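Local structure of dihydropyrimidinase (Brevibacillus agri, 3SFW) at residues D91-S96 with A106-K111. The protein probably catalyses the reversible hydrolytic ring opening of dihydropyrimidines, using bound zinc ions. Sequence-based numbering, arbitrary orientation.
Sequences DFCLTS and ATWHEK
In a beta-alpha-beta unit of the amidohydrolase barrel, strand 86-93, helix 101-112 and strand 119-124, the indole of W108 on the helix lies against D91 and C93 at the C-terminal end of the first strand and L94 just beyond it. The axes of 91-93 and 106-111 approach to 9.2 Å at 141°, as expected when the chain doubles back after the strand. A broad, flat side chain suits this gap: one face of the indole rests on the backbone, with CA of C93 3.5 Å from the centroid of the five-membered ring in a CH-pi contact and the amide N of L94 above the rim of the six-membered ring. C93, small and weakly polar, has SG anti to its own N (chi1 173°), which carries the sulfur to an oblique sulfur-aromatic contact, 4.3 Å from the same centroid. Farther along, CB of L94 touches CH2 of W108 at 3.8 Å. Over the opposite face lies the aliphatic CE of K111, whose NZ forms a salt bridge with D62. At the edge, NE1 of W108 gives a hydrogen bond to OD1 of D91, 3.0 Å long with an N-H...O angle of 150°; the acceptor lies in the ring plane. The other carboxylate oxygen, OD2, is hydrogen-bonded to OG1 of T59 and N of L61, so both carboxylate oxygens of this buried aspartate have partners. A leucine in place of W108 would probably leave OD1 of D91 without its indole donor and uncover the backbone at C93. Through ring packing and one edge-on hydrogen bond, W108 thus helps hold the helix against the strand that carries F92, whose side chain lies about 5 Å from a bound zinc ion.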
# COMPACT_ATOMS: atom_id res chain seq x y z
N ASP A 91 25.86 -6.71 -23.43
CA ASP A 91 25.02 -7.59 -24.26
C ASP A 91 24.74 -8.92 -23.55
O ASP A 91 25.57 -9.42 -22.80
CB ASP A 91 25.80 -7.84 -25.57
CG ASP A 91 24.93 -8.41 -26.67
OD1 ASP A 91 24.83 -9.65 -26.75
OD2 ASP A 91 24.34 -7.59 -27.44
N PHE A 92 23.56 -9.50 -23.80
CA PHE A 92 23.22 -10.80 -23.20
C PHE A 92 23.80 -12.02 -23.92
O PHE A 92 23.29 -12.46 -24.98
CB PHE A 92 21.68 -10.91 -23.08
CG PHE A 92 21.11 -9.98 -22.05
CD1 PHE A 92 20.60 -8.73 -22.40
CD2 PHE A 92 21.06 -10.37 -20.73
CE1 PHE A 92 20.08 -7.88 -21.46
CE2 PHE A 92 20.56 -9.50 -19.76
CZ PHE A 92 20.08 -8.24 -20.13
N CYS A 93 24.74 -12.67 -23.24
CA CYS A 93 25.27 -13.97 -23.69
C CYS A 93 24.30 -15.09 -23.31
O CYS A 93 24.03 -15.35 -22.10
CB CYS A 93 26.64 -14.17 -23.03
SG CYS A 93 27.32 -15.83 -23.35
N LEU A 94 23.72 -15.73 -24.32
CA LEU A 94 22.71 -16.75 -24.06
C LEU A 94 23.37 -18.10 -23.86
O LEU A 94 24.41 -18.38 -24.44
CB LEU A 94 21.76 -16.85 -25.23
CG LEU A 94 21.11 -15.53 -25.62
CD1 LEU A 94 20.10 -15.83 -26.78
CD2 LEU A 94 20.38 -14.86 -24.41
N THR A 95 22.71 -18.95 -23.08
CA THR A 95 23.22 -20.31 -22.82
C THR A 95 22.11 -21.34 -23.11
O THR A 95 20.94 -21.00 -23.18
CB THR A 95 23.64 -20.47 -21.36
OG1 THR A 95 22.51 -20.22 -20.49
CG2 THR A 95 24.74 -19.49 -21.03
N SER A 96 22.51 -22.59 -23.28
CA SER A 96 21.54 -23.68 -23.42
C SER A 96 21.83 -24.76 -22.38
O SER A 96 22.97 -24.94 -21.97
CB SER A 96 21.56 -24.26 -24.85
OG SER A 96 22.87 -24.66 -25.23
N ALA A 106 32.67 -18.02 -24.70
CA ALA A 106 33.62 -18.00 -25.84
C ALA A 106 32.92 -17.65 -27.17
O ALA A 106 33.47 -16.87 -28.00
CB ALA A 106 34.36 -19.37 -25.93
N THR A 107 31.73 -18.20 -27.35
CA THR A 107 30.92 -17.89 -28.52
C THR A 107 30.59 -16.40 -28.65
O THR A 107 30.75 -15.79 -29.74
CB THR A 107 29.64 -18.71 -28.51
OG1 THR A 107 30.00 -20.09 -28.60
CG2 THR A 107 28.73 -18.33 -29.71
N TRP A 108 30.22 -15.80 -27.53
CA TRP A 108 29.98 -14.35 -27.51
C TRP A 108 31.22 -13.48 -27.75
O TRP A 108 31.14 -12.48 -28.44
CB TRP A 108 29.19 -13.92 -26.24
CG TRP A 108 27.76 -13.60 -26.52
CD1 TRP A 108 27.21 -12.34 -26.53
CD2 TRP A 108 26.73 -14.50 -26.94
NE1 TRP A 108 25.90 -12.41 -26.97
CE2 TRP A 108 25.56 -13.72 -27.19
CE3 TRP A 108 26.67 -15.90 -27.16
CZ2 TRP A 108 24.36 -14.27 -27.66
CZ3 TRP A 108 25.43 -16.47 -27.58
CH2 TRP A 108 24.30 -15.66 -27.80
N HIS A 109 32.38 -13.86 -27.18
CA HIS A 109 33.60 -13.13 -27.50
C HIS A 109 33.88 -13.20 -29.01
O HIS A 109 34.29 -12.20 -29.61
CB HIS A 109 34.78 -13.70 -26.71
CG HIS A 109 34.90 -13.15 -25.32
ND1 HIS A 109 35.30 -11.86 -25.06
CD2 HIS A 109 34.54 -13.68 -24.12
CE1 HIS A 109 35.32 -11.66 -23.75
NE2 HIS A 109 34.83 -12.74 -23.16
N GLU A 110 33.58 -14.34 -29.61
CA GLU A 110 33.85 -14.50 -31.06
C GLU A 110 32.85 -13.66 -31.92
O GLU A 110 33.27 -13.04 -32.88
CB GLU A 110 33.89 -15.98 -31.47
CG GLU A 110 34.13 -16.27 -32.97
CD GLU A 110 35.47 -15.74 -33.50
OE1 GLU A 110 35.61 -15.61 -34.75
OE2 GLU A 110 36.39 -15.46 -32.70
N LYS A 111 31.64 -13.43 -31.40
CA LYS A 111 30.71 -12.49 -32.07
C LYS A 111 31.28 -11.07 -32.08
O LYS A 111 31.07 -10.31 -33.03
CB LYS A 111 29.32 -12.47 -31.40
CG LYS A 111 28.54 -13.72 -31.47
CD LYS A 111 27.18 -13.52 -30.71
CE LYS A 111 26.37 -14.79 -30.70
NZ LYS A 111 25.93 -15.17 -32.11